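PDB 3NF2: putative polyprenyl synthetase from Streptomyces coelicolor, which probably catalyses magnesium-dependent chain elongation of isoprenyl diphosphates, as a prenyltransferase of the FPP/GGPP synthase family. Local coordinates for residues Asp157-Asp162 with Glu178-Lys183; Asp225-Trp230 with Ser250-Val254; Ala219-Val223 with Asp337-Val341; Arg146-Lys150 with Ala206-Glu210; Ala36-Gly40 with Asn88-Leu92. All coordinates share one frame; numbering follows the deposited sequence.

Contact 1 of 5, residues Asp157-Asp162 with Glu178-Lys183. With SO4 (sulfate ion), chain D.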
# COMPACT_ATOMS: atom_id res chain seq x y z
N ASP A 157 9.52 0.32 -6.99
CA ASP A 157 10.40 0.76 -8.09
C ASP A 157 10.65 -0.35 -9.09
O ASP A 157 10.60 -0.11 -10.29
CB ASP A 157 11.77 1.23 -7.57
CG ASP A 157 11.72 2.59 -6.91
OD1 ASP A 157 12.75 2.99 -6.32
OD2 ASP A 157 10.66 3.26 -6.98
N GLY A 158 10.91 -1.56 -8.58
CA GLY A 158 11.20 -2.71 -9.42
C GLY A 158 10.03 -3.08 -10.29
O GLY A 158 10.21 -3.39 -11.47
N GLN A 159 8.85 -3.04 -9.70
CA GLN A 159 7.60 -3.22 -10.42
C GLN A 159 7.32 -2.12 -11.46
O GLN A 159 6.83 -2.42 -12.55
CB GLN A 159 6.44 -3.37 -9.43
CG GLN A 159 5.10 -3.69 -10.07
CD GLN A 159 5.09 -5.02 -10.82
OE1 GLN A 159 5.93 -5.88 -10.59
NE2 GLN A 159 4.11 -5.18 -11.71
N ALA A 160 7.64 -0.87 -11.13
CA ALA A 160 7.56 0.24 -12.10
C ALA A 160 8.47 -0.01 -13.28
O ALA A 160 8.07 0.19 -14.44
CB ALA A 160 7.91 1.59 -11.44
N GLN A 161 9.69 -0.47 -12.99
CA GLN A 161 10.63 -0.86 -14.03
C GLN A 161 10.06 -1.99 -14.89
O GLN A 161 10.12 -1.93 -16.12
CB GLN A 161 11.99 -1.23 -13.40
CG GLN A 161 12.78 0.01 -12.96
CD GLN A 161 13.77 -0.22 -11.82
OE1 GLN A 161 14.01 -1.34 -11.36
NE2 GLN A 161 14.37 0.88 -11.34
N ASP A 162 9.46 -2.99 -14.24
CA ASP A 162 8.86 -4.11 -14.96
C ASP A 162 7.81 -3.63 -15.97
O ASP A 162 7.90 -3.93 -17.15
CB ASP A 162 8.26 -5.13 -14.00
CG ASP A 162 7.90 -6.43 -14.68
OD1 ASP A 162 8.65 -7.41 -14.51
OD2 ASP A 162 6.88 -6.48 -15.40
N GLU A 178 19.50 -3.73 -12.12
CA GLU A 178 18.89 -2.83 -11.14
C GLU A 178 17.43 -3.19 -10.84
O GLU A 178 16.99 -3.03 -9.71
CB GLU A 178 19.08 -1.35 -11.50
CG GLU A 178 18.21 -0.81 -12.60
CD GLU A 178 17.94 0.69 -12.49
OE1 GLU A 178 17.98 1.37 -13.53
OE2 GLU A 178 17.70 1.18 -11.36
N MET A 179 16.72 -3.72 -11.83
CA MET A 179 15.36 -4.24 -11.62
C MET A 179 15.37 -5.44 -10.67
O MET A 179 14.57 -5.51 -9.73
CB MET A 179 14.69 -4.62 -12.95
CG MET A 179 13.29 -5.21 -12.79
SD MET A 179 12.34 -5.23 -14.34
CE MET A 179 12.76 -6.86 -14.96
N GLU A 180 16.28 -6.37 -10.91
CA GLU A 180 16.35 -7.57 -10.08
C GLU A 180 16.83 -7.26 -8.67
O GLU A 180 16.40 -7.92 -7.73
CB GLU A 180 17.20 -8.66 -10.76
CG GLU A 180 16.43 -9.32 -11.90
CD GLU A 180 17.14 -10.51 -12.50
OE1 GLU A 180 16.56 -11.11 -13.43
OE2 GLU A 180 18.25 -10.86 -12.05
N GLY A 181 17.67 -6.24 -8.54
CA GLY A 181 18.10 -5.72 -7.25
C GLY A 181 16.94 -5.12 -6.49
O GLY A 181 16.83 -5.29 -5.28
N ASN A 182 16.10 -4.38 -7.18
CA ASN A 182 14.91 -3.86 -6.57
C ASN A 182 13.92 -4.94 -6.19
O ASN A 182 13.40 -4.95 -5.12
CB ASN A 182 14.25 -2.85 -7.48
CG ASN A 182 14.89 -1.51 -7.44
OD1 ASN A 182 15.41 -1.09 -6.43
ND2 ASN A 182 14.84 -0.82 -8.53
N LYS A 183 13.68 -5.85 -7.11
CA LYS A 183 12.72 -6.91 -6.94
C LYS A 183 13.07 -7.96 -5.92
O LYS A 183 12.23 -8.45 -5.22
CB LYS A 183 12.44 -7.61 -8.25
CG LYS A 183 11.48 -6.92 -9.16
CD LYS A 183 11.03 -7.86 -10.23
CE LYS A 183 10.42 -7.16 -11.41
NZ LYS A 183 10.17 -8.06 -12.56
S SO4 D . 7.92 -10.74 -12.36
O1 SO4 D . 7.74 -9.48 -11.64
O2 SO4 D . 7.84 -11.86 -11.43
O3 SO4 D . 6.87 -10.87 -13.37
O4 SO4 D . 9.22 -10.75 -13.02

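Contact 2 of 5, residues Asp225-Trp230 with Ser250-Val254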
# COMPACT_ATOMS: atom_id res chain seq x y z
N ASP A 225 16.68 -17.31 -12.27
CA ASP A 225 16.64 -17.15 -13.72
C ASP A 225 17.20 -18.35 -14.49
O ASP A 225 16.70 -18.68 -15.56
CB ASP A 225 17.38 -15.89 -14.12
CG ASP A 225 16.68 -14.63 -13.67
OD1 ASP A 225 15.54 -14.73 -13.15
OD2 ASP A 225 17.27 -13.54 -13.84
N LEU A 226 18.25 -18.98 -13.96
CA LEU A 226 18.78 -20.20 -14.59
C LEU A 226 17.79 -21.34 -14.47
O LEU A 226 17.58 -22.08 -15.43
CB LEU A 226 20.13 -20.60 -14.00
CG LEU A 226 21.34 -19.71 -14.31
CD1 LEU A 226 22.48 -20.06 -13.36
CD2 LEU A 226 21.79 -19.82 -15.77
N LEU A 227 17.16 -21.47 -13.30
CA LEU A 227 16.18 -22.53 -13.07
C LEU A 227 14.86 -22.28 -13.80
O LEU A 227 14.15 -23.23 -14.14
CB LEU A 227 15.89 -22.73 -11.57
CG LEU A 227 16.98 -23.05 -10.53
CD1 LEU A 227 16.34 -23.35 -9.17
CD2 LEU A 227 17.93 -24.20 -10.94
N GLY A 228 14.51 -21.01 -14.01
CA GLY A 228 13.30 -20.68 -14.78
C GLY A 228 13.34 -21.17 -16.22
O GLY A 228 12.32 -21.53 -16.80
N ILE A 229 14.53 -21.20 -16.81
CA ILE A 229 14.70 -21.79 -18.13
C ILE A 229 15.12 -23.27 -18.09
O ILE A 229 14.39 -24.13 -18.56
CB ILE A 229 15.66 -20.98 -19.02
CG1 ILE A 229 15.22 -19.51 -19.09
CG2 ILE A 229 15.74 -21.61 -20.43
CD1 ILE A 229 16.30 -18.56 -19.58
N TRP A 230 16.29 -23.58 -17.52
CA TRP A 230 16.82 -24.95 -17.63
C TRP A 230 16.46 -25.94 -16.53
O TRP A 230 17.00 -27.05 -16.50
CB TRP A 230 18.33 -24.92 -17.82
CG TRP A 230 18.70 -24.33 -19.13
CD1 TRP A 230 18.71 -24.97 -20.34
CD2 TRP A 230 19.10 -22.98 -19.37
NE1 TRP A 230 19.11 -24.09 -21.32
CE2 TRP A 230 19.36 -22.87 -20.76
CE3 TRP A 230 19.28 -21.85 -18.55
CZ2 TRP A 230 19.78 -21.67 -21.35
CZ3 TRP A 230 19.70 -20.67 -19.14
CH2 TRP A 230 19.93 -20.58 -20.53
N SER A 250 14.69 -12.34 -18.37
CA SER A 250 15.58 -12.67 -17.28
C SER A 250 16.98 -12.48 -17.71
O SER A 250 17.23 -12.26 -18.85
CB SER A 250 15.37 -14.09 -16.84
OG SER A 250 15.20 -14.89 -17.97
N LEU A 251 17.88 -12.60 -16.77
CA LEU A 251 19.26 -12.31 -17.03
C LEU A 251 19.85 -13.15 -18.14
O LEU A 251 20.57 -12.64 -18.94
CB LEU A 251 20.06 -12.52 -15.78
CG LEU A 251 20.18 -11.27 -14.95
CD1 LEU A 251 20.88 -11.56 -13.69
CD2 LEU A 251 20.89 -10.23 -15.69
N PRO A 252 19.57 -14.44 -18.22
CA PRO A 252 20.16 -15.15 -19.36
C PRO A 252 19.69 -14.61 -20.72
O PRO A 252 20.51 -14.43 -21.63
CB PRO A 252 19.68 -16.60 -19.18
CG PRO A 252 19.15 -16.70 -17.81
CD PRO A 252 18.80 -15.33 -17.33
N VAL A 253 18.39 -14.35 -20.83
CA VAL A 253 17.78 -13.80 -22.05
C VAL A 253 18.44 -12.50 -22.43
O VAL A 253 18.92 -12.32 -23.56
CB VAL A 253 16.27 -13.54 -21.85
CG1 VAL A 253 15.64 -12.98 -23.12
CG2 VAL A 253 15.57 -14.80 -21.43
N VAL A 254 18.50 -11.60 -21.46
CA VAL A 254 19.06 -10.27 -21.65
C VAL A 254 20.56 -10.30 -21.97
O VAL A 254 21.01 -9.62 -22.90
CB VAL A 254 18.77 -9.40 -20.42
CG1 VAL A 254 19.49 -8.11 -20.51
CG2 VAL A 254 17.26 -9.15 -20.30
O HOH W 1 14.63 -17.22 -16.55

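Contact 3 of 5, residues Ala219-Val223 with Asp337-Val341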
# COMPACT_ATOMS: atom_id res chain seq x y z
N ALA A 219 22.35 -12.95 -6.31
CA ALA A 219 22.85 -14.30 -6.59
C ALA A 219 21.68 -15.26 -6.66
O ALA A 219 21.65 -16.17 -7.51
CB ALA A 219 23.85 -14.73 -5.52
N PHE A 220 20.71 -15.04 -5.78
CA PHE A 220 19.50 -15.85 -5.71
C PHE A 220 18.66 -15.69 -6.98
O PHE A 220 18.18 -16.68 -7.54
CB PHE A 220 18.70 -15.48 -4.44
CG PHE A 220 17.37 -16.17 -4.33
CD1 PHE A 220 17.29 -17.50 -3.96
CD2 PHE A 220 16.20 -15.46 -4.59
CE1 PHE A 220 16.05 -18.14 -3.85
CE2 PHE A 220 14.95 -16.08 -4.49
CZ PHE A 220 14.89 -17.42 -4.12
N GLN A 221 18.48 -14.45 -7.42
CA GLN A 221 17.68 -14.18 -8.61
C GLN A 221 18.34 -14.67 -9.90
O GLN A 221 17.65 -15.16 -10.81
CB GLN A 221 17.28 -12.71 -8.72
CG GLN A 221 16.14 -12.47 -9.74
CD GLN A 221 14.90 -13.24 -9.41
OE1 GLN A 221 14.39 -13.15 -8.29
NE2 GLN A 221 14.41 -14.03 -10.37
N ALA A 222 19.66 -14.56 -9.98
CA ALA A 222 20.43 -15.15 -11.08
C ALA A 222 20.23 -16.67 -11.18
O ALA A 222 20.00 -17.20 -12.28
CB ALA A 222 21.91 -14.82 -10.95
N VAL A 223 20.27 -17.35 -10.04
CA VAL A 223 20.02 -18.80 -9.99
C VAL A 223 18.56 -19.12 -10.32
O VAL A 223 18.28 -20.09 -11.04
CB VAL A 223 20.46 -19.42 -8.63
CG1 VAL A 223 19.94 -20.84 -8.46
CG2 VAL A 223 21.98 -19.42 -8.52
N ASP A 337 25.31 -20.39 0.49
CA ASP A 337 25.60 -21.54 -0.35
C ASP A 337 24.32 -22.27 -0.76
O ASP A 337 24.25 -22.80 -1.87
CB ASP A 337 26.58 -22.51 0.33
CG ASP A 337 27.84 -21.81 0.85
OD1 ASP A 337 28.07 -20.62 0.53
OD2 ASP A 337 28.60 -22.47 1.59
N PHE A 338 23.32 -22.30 0.12
CA PHE A 338 22.03 -22.93 -0.19
C PHE A 338 21.31 -22.21 -1.33
O PHE A 338 20.63 -22.84 -2.14
CB PHE A 338 21.10 -22.99 1.04
CG PHE A 338 19.72 -23.54 0.74
CD1 PHE A 338 18.64 -22.68 0.53
CD2 PHE A 338 19.51 -24.91 0.65
CE1 PHE A 338 17.37 -23.18 0.24
CE2 PHE A 338 18.23 -25.42 0.37
CZ PHE A 338 17.17 -24.55 0.16
N VAL A 339 21.49 -20.89 -1.37
CA VAL A 339 20.88 -20.03 -2.37
C VAL A 339 21.29 -20.39 -3.81
O VAL A 339 20.49 -20.25 -4.74
CB VAL A 339 21.12 -18.54 -2.00
CG1 VAL A 339 21.49 -17.69 -3.21
CG2 VAL A 339 19.89 -17.98 -1.29
N VAL A 340 22.52 -20.88 -3.98
CA VAL A 340 22.97 -21.42 -5.27
C VAL A 340 22.75 -22.95 -5.35
O VAL A 340 22.86 -23.65 -4.34
CB VAL A 340 24.44 -21.00 -5.63
CG1 VAL A 340 24.59 -19.49 -5.56
CG2 VAL A 340 25.47 -21.67 -4.72
N VAL A 341 22.39 -23.44 -6.53
CA VAL A 341 22.13 -24.88 -6.75
C VAL A 341 22.53 -25.34 -8.16
O VAL A 341 22.59 -24.54 -9.10
CB VAL A 341 20.65 -25.27 -6.44
CG1 VAL A 341 19.66 -24.60 -7.40
CG2 VAL A 341 20.47 -26.80 -6.44

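Contact 4 of 5, residues Arg146-Lys150 with Ala206-Glu210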
# COMPACT_ATOMS: atom_id res chain seq x y z
N ARG A 146 12.17 1.97 9.16
CA ARG A 146 12.93 2.77 8.18
C ARG A 146 13.54 1.87 7.10
O ARG A 146 13.51 2.19 5.91
CB ARG A 146 14.02 3.56 8.90
CG ARG A 146 15.03 4.30 8.02
CD ARG A 146 14.80 5.79 8.09
NE ARG A 146 15.57 6.51 7.07
CZ ARG A 146 16.69 7.19 7.31
NH1 ARG A 146 17.20 7.25 8.54
NH2 ARG A 146 17.31 7.82 6.31
N ARG A 147 14.08 0.73 7.54
CA ARG A 147 14.70 -0.25 6.66
C ARG A 147 13.65 -0.96 5.82
O ARG A 147 13.90 -1.30 4.67
CB ARG A 147 15.45 -1.31 7.47
CG ARG A 147 16.51 -0.78 8.42
CD ARG A 147 17.81 -0.54 7.72
NE ARG A 147 18.73 0.22 8.55
CZ ARG A 147 20.02 0.39 8.28
NH1 ARG A 147 20.55 -0.17 7.19
NH2 ARG A 147 20.79 1.10 9.09
N LEU A 148 12.48 -1.21 6.42
CA LEU A 148 11.38 -1.87 5.74
C LEU A 148 10.85 -0.97 4.63
O LEU A 148 10.55 -1.45 3.54
CB LEU A 148 10.26 -2.20 6.73
CG LEU A 148 9.17 -3.17 6.24
CD1 LEU A 148 9.64 -4.62 6.32
CD2 LEU A 148 7.90 -2.98 7.03
N THR A 149 10.76 0.32 4.93
CA THR A 149 10.27 1.33 4.00
C THR A 149 11.17 1.46 2.77
O THR A 149 10.67 1.55 1.65
CB THR A 149 10.11 2.70 4.70
OG1 THR A 149 9.28 2.53 5.86
CG2 THR A 149 9.46 3.75 3.75
N LYS A 150 12.48 1.44 2.97
CA LYS A 150 13.45 1.51 1.89
C LYS A 150 13.25 0.32 0.95
O LYS A 150 13.20 0.50 -0.28
CB LYS A 150 14.88 1.55 2.45
CG LYS A 150 15.98 1.51 1.38
CD LYS A 150 17.38 1.58 1.97
CE LYS A 150 18.43 1.50 0.87
NZ LYS A 150 19.71 2.14 1.29
N ALA A 206 24.43 -2.41 10.44
CA ALA A 206 23.24 -2.75 9.69
C ALA A 206 23.39 -2.63 8.17
O ALA A 206 23.00 -3.51 7.44
CB ALA A 206 22.10 -1.94 10.18
N ASP A 207 24.01 -1.55 7.72
CA ASP A 207 24.19 -1.32 6.31
C ASP A 207 24.98 -2.43 5.73
O ASP A 207 24.76 -2.82 4.61
CB ASP A 207 25.01 -0.08 6.07
CG ASP A 207 24.37 1.12 6.58
OD1 ASP A 207 23.31 1.01 7.19
OD2 ASP A 207 24.91 2.20 6.38
N THR A 208 25.96 -2.89 6.47
CA THR A 208 26.81 -3.92 5.96
C THR A 208 26.07 -5.21 5.76
O THR A 208 26.23 -5.88 4.80
CB THR A 208 28.06 -4.06 6.81
OG1 THR A 208 28.81 -2.85 6.71
CG2 THR A 208 28.90 -5.18 6.34
N LEU A 209 25.22 -5.53 6.69
CA LEU A 209 24.38 -6.73 6.60
C LEU A 209 23.39 -6.61 5.44
O LEU A 209 23.02 -7.61 4.84
CB LEU A 209 23.61 -6.96 7.90
CG LEU A 209 24.37 -7.39 9.15
CD1 LEU A 209 23.63 -6.91 10.37
CD2 LEU A 209 24.55 -8.90 9.19
N GLU A 210 22.98 -5.38 5.17
CA GLU A 210 22.17 -5.03 4.02
C GLU A 210 22.92 -5.33 2.72
O GLU A 210 22.36 -5.93 1.79
CB GLU A 210 21.82 -3.54 4.12
CG GLU A 210 20.71 -3.04 3.26
CD GLU A 210 20.27 -1.65 3.65
OE1 GLU A 210 20.68 -0.68 2.97
OE2 GLU A 210 19.53 -1.52 4.65
O HOH W 2 16.27 -2.35 4.08

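Contact 5 of 5, residues Ala36-Gly40 with Asn88-Leu92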
# COMPACT_ATOMS: atom_id res chain seq x y z
N ALA A 36 -6.32 -15.39 4.01
CA ALA A 36 -6.17 -16.83 4.27
C ALA A 36 -6.15 -17.62 2.97
O ALA A 36 -5.39 -18.58 2.85
CB ALA A 36 -7.29 -17.35 5.20
N TYR A 37 -6.98 -17.21 2.01
CA TYR A 37 -6.94 -17.83 0.70
C TYR A 37 -5.59 -17.57 0.05
O TYR A 37 -4.97 -18.51 -0.45
CB TYR A 37 -8.06 -17.34 -0.23
CG TYR A 37 -7.88 -17.91 -1.62
CD1 TYR A 37 -8.23 -19.24 -1.89
CD2 TYR A 37 -7.30 -17.16 -2.64
CE1 TYR A 37 -8.04 -19.79 -3.15
CE2 TYR A 37 -7.09 -17.70 -3.90
CZ TYR A 37 -7.47 -19.02 -4.15
OH TYR A 37 -7.29 -19.57 -5.38
N HIS A 38 -5.12 -16.32 0.08
CA HIS A 38 -3.81 -15.99 -0.48
C HIS A 38 -2.71 -16.87 0.10
O HIS A 38 -1.82 -17.33 -0.61
CB HIS A 38 -3.44 -14.53 -0.24
CG HIS A 38 -2.02 -14.23 -0.60
ND1 HIS A 38 -1.56 -14.28 -1.90
CD2 HIS A 38 -0.94 -13.94 0.17
CE1 HIS A 38 -0.27 -14.00 -1.92
NE2 HIS A 38 0.13 -13.80 -0.68
N PHE A 39 -2.76 -17.09 1.41
CA PHE A 39 -1.75 -17.85 2.09
C PHE A 39 -1.96 -19.36 1.99
O PHE A 39 -1.13 -20.12 2.47
CB PHE A 39 -1.66 -17.41 3.54
CG PHE A 39 -0.87 -16.15 3.74
CD1 PHE A 39 0.53 -16.16 3.68
CD2 PHE A 39 -1.53 -14.94 3.99
CE1 PHE A 39 1.26 -15.00 3.87
CE2 PHE A 39 -0.81 -13.76 4.18
CZ PHE A 39 0.58 -13.79 4.13
N GLY A 40 -3.05 -19.80 1.36
CA GLY A 40 -3.30 -21.23 1.15
C GLY A 40 -3.93 -21.99 2.31
O GLY A 40 -4.05 -23.22 2.26
N ASN A 88 4.19 -10.41 0.66
CA ASN A 88 2.90 -10.88 0.18
C ASN A 88 1.97 -9.79 -0.37
O ASN A 88 1.19 -10.04 -1.29
CB ASN A 88 2.22 -11.74 1.24
CG ASN A 88 2.88 -13.09 1.39
OD1 ASN A 88 2.61 -14.02 0.61
ND2 ASN A 88 3.76 -13.21 2.37
N PHE A 89 2.09 -8.58 0.19
CA PHE A 89 1.48 -7.37 -0.36
C PHE A 89 1.97 -7.15 -1.78
O PHE A 89 1.19 -6.85 -2.68
CB PHE A 89 1.81 -6.16 0.55
CG PHE A 89 2.24 -4.89 -0.19
CD1 PHE A 89 3.59 -4.51 -0.20
CD2 PHE A 89 1.31 -4.06 -0.81
CE1 PHE A 89 4.00 -3.34 -0.86
CE2 PHE A 89 1.71 -2.88 -1.47
CZ PHE A 89 3.06 -2.53 -1.49
N SER A 90 3.27 -7.34 -1.97
CA SER A 90 3.88 -7.22 -3.27
C SER A 90 3.31 -8.26 -4.24
O SER A 90 2.97 -7.90 -5.36
CB SER A 90 5.40 -7.32 -3.13
OG SER A 90 6.04 -7.14 -4.38
N LEU A 91 3.16 -9.50 -3.81
CA LEU A 91 2.62 -10.55 -4.67
C LEU A 91 1.18 -10.27 -5.10
O LEU A 91 0.85 -10.36 -6.29
CB LEU A 91 2.66 -11.92 -3.98
CG LEU A 91 3.98 -12.56 -3.57
CD1 LEU A 91 3.71 -13.97 -3.04
CD2 LEU A 91 4.95 -12.60 -4.75
N LEU A 92 0.34 -9.95 -4.13
CA LEU A 92 -1.08 -9.68 -4.35
C LEU A 92 -1.28 -8.61 -5.42
O LEU A 92 -2.05 -8.80 -6.36
CB LEU A 92 -1.75 -9.25 -3.04
CG LEU A 92 -2.10 -10.36 -2.06
CD1 LEU A 92 -2.29 -9.81 -0.67
CD2 LEU A 92 -3.33 -11.11 -2.51

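Contact 1 of 5, residues Asp157-Asp162 with Glu178-Lys183
Gly158, Gln161 and Asp162 of helix 139-165 pack against Met179, Asn182 and Lys183 of helix 173-198, a crossing of two consecutive helices in the all-helical isoprenoid synthase fold. The short segments run roughly antiparallel, 140° between their directions, and their axes approach to 8.1 Å. Such closeness rests on Gly158: with no side chain there, its CA lies 3.6 Å from Asn182 CB. Beside this point the Gln161 and Asn182 side chains cross at about a right angle, though their amide planes lie not far from parallel. Asn182 ND2 donates to Gln161 OE1 over 3.0 Å; the acceptor lies almost in the Asn182 amide plane, whereas the donor is tilted 26° from the carbonyl plane of Gln161. Met179 reaches across with CG anti to its backbone N (chi1 178°), laying SD 3.6 Å from Asp162 N. The polar end of the contact faces the catalytic cavity expected in this family. Gln159 bonds there to Asp98, in the first aspartate-rich motif on helix 77-98, and Lys183 holds a sulfate, probably from the crystallisation liquor, at a place consistent with a diphosphate pocket. The extended Lys183 chain crosses the Asp162 side chain, and NZ forms a salt bridge with OD1 of Asp162 at 2.6 Å on the anti side of the carboxylate. The same NZ also bonds to sulfate O4 at 2.9 Å and sulfate O1 at 3.0 Å.

Contact 2 of 5, residues Asp225-Trp230 with Ser250-Val254
Ile229 and Pro252 form the apolar centre, their side chains sliding past each other in opposite directions. Ile229 CD1 sits 3.8 Å from Pro252 CG, with CG1 placed beside its own backbone N (chi1 -53°) so that the chain extends to the proline ring. The other branch, CG2, lies over the Trp230 ring at 3.7 Å above its plane. Pro252 touches the same indole differently, CB meeting CZ3 of Trp230 at the ring edge at 4.1 Å. Val253 CG2 adds a looser contact to Ile229 CD1, and Ile295 of helix 285-297 packs on both Trp230 and Pro252. Farther out, Asp225 CB rests on Pro252 CD at 3.6 Å, and the polar edge begins. Asp225 and Gly228 belong to the second aspartate-rich motif of the family, DDxxG here, near the end of helix 203-230. Leu251 N, in the first turn of helix 251-259, donates an almost straight bond (173°) to Asp225 OD2 over 3.1 Å, arriving from well above the carboxylate plane. Gln221 binds the other oxygen, OD1. A water donates to Asp225 O at 2.7 Å and accepts from Ser250 OG at 2.8 Å. Ser250 occupies the N-cap position but makes no capping bond with its side chain, so Asp225, remote in sequence, supplies an acceptor to this helix start, and the same OD2 also lies close to Glu180.

Contact 3 of 5, residues Ala219-Val223 with Asp337-Val341
Val339 meets Phe220 at the last turn of helix 326-339, and this residue carries the largest share of the second segment's contact. Its two methyls divide the work: CG1 lies 3.7 Å from Phe220 CA and also faces Ala219, while CG2 approaches Phe220 CD1 obliquely at 3.8 Å. With CG anti to the backbone N (chi1 175°), Phe220 sends its ring past Val339, the two side chains crossing at about a right angle. The carbonyl of Val339 then points its oxygen at the next turn of helix 203-230, 3.8 Å from Val223 CG1. At Val340 the chain has left helical geometry, phi and psi being -93° and 144°. CG1 of Val340 packs against CG2 of Val223 at 3.9 Å. Val341, the last residue modelled, brings its CG1 to CG1 of Val223, again at 3.9 Å, and touches Leu227 one turn further along. Val223 thus meets two successive valines with separate methyls. Ala308 of helix 300-319 also borders Val223, whereas Gln221, on another side of the helix, bonds to Thr184 and Asp225. Since the pairing is wholly apolar, without hydrogen bonds or salt bridges, the end of the ordered chain is held, as far as these two segments go, by apolar packing.

Contact 4 of 5, residues Arg146-Lys150 with Ala206-Glu210
Arg147 turns toward Asp207 and Glu210 by a bend at its second torsion (chi2 -83°), while Glu210 comes to meet it with CG anti to the backbone N and the rest of the chain extended. The guanidinium takes one oxygen of each carboxylate near its plane, the carboxylates themselves being turned well out of it. NH1 donates to Asp207 OD1 at 3.0 Å and to Glu210 OE2 at 3.1 Å; NH2 donates to the same Asp207 OD1 at 3.2 Å, an end-on grip of two nitrogens on one oxygen. Against Glu210 the approach is from above, with NH1 lying 52° out of the carboxylate plane. Ala206 CB lies over one face of the guanidinium, 3.5 Å from NH2, which has a second acidic partner in Glu203. The extended Lys150 completes the salt-bridge network through a weak bond from NZ to Glu210 OE1 at 3.4 Å. Water spans the gap too, donating to Arg147 O at 2.7 Å and weakly to Glu210 OE2. Long side chains are needed because the axes of the two segments stay 12.9 Å apart, 31° from parallel. Helix 173-198 borders the span, its Val197 and Ala189 packing on Ala206 and Glu210, so the network ties helices 139-165 and 203-230 together at the surface, while Leu148 turns to helices 77-98 and 115-134.

Contact 5 of 5, residues Ala36-Gly40 with Asn88-Leu92
His38 presents one ring face to Leu92 and its NE2 edge to Asn88. Leu92 CG stands 4.0 Å from the imidazole centroid, only 11° off the ring normal, a CH-pi contact over the face, and Leu92 CD2 comes to 3.7 Å from ND1 of His38. At the edge, NE2 of His38 donates to Asn88 OD1 over 2.8 Å, with a bent N-H...O angle of 148°, and Leu91 CD1 lies near the ring plane beside CE1. Ring and amide planes stand 79° apart, so the amide is set steeply against the imidazole rather than stacked on it. The Phe39 ring has His38 CD2 over the centre of one face, 3.9 Å above its plane, and meets Asn88 obliquely, CE1 lying 3.4 Å from Asn88 ND2. The contact joins the C-terminal end of helix 31-38, closed by a Schellman motif with Gly40 at positive phi, to helix 77-98, which farther on carries Asp94 and Asp98 of the family's first aspartate-rich motif. The amide of Asn88 is held at both ends: OD1 accepts from His38, and ND2 donates to Glu84 O one turn back on its own helix. Around the apolar side, Val109 of helix 109-113 packs on both His38 and Leu92, and Leu125 of helix 115-134 touches Asn88 and Leu92. Phe39 stacks with Trp41 and packs on Leu20 and Val24 of helix 5-25.

How the contacts relate
Helix 203-230 carries segments of contacts 2, 3 and 4, from the salt-bridge network at 206-210 to the second aspartate-rich motif; contacts 2 and 4 lie about 28 Å apart between centres. Contacts 1 and 2 meet where the carboxylate oxygens Glu180 OE1 and Asp225 OD2 stand 2.6 Å apart. Contact 3 joins them through Gln221 CG, 3.5 Å from Glu180 OE2, and through Val341 CG1, 4.0 Å from Leu227 CD2. Contact 5 lies about 20 Å from contact 1 between centres, yet its helix 77-98 runs on to the first aspartate-rich motif beside contact 1. The Lys183 sulfate and both aspartate-rich motifs are thus approached from contacts 1, 2 and 5, consistent with the family's active-site cavity.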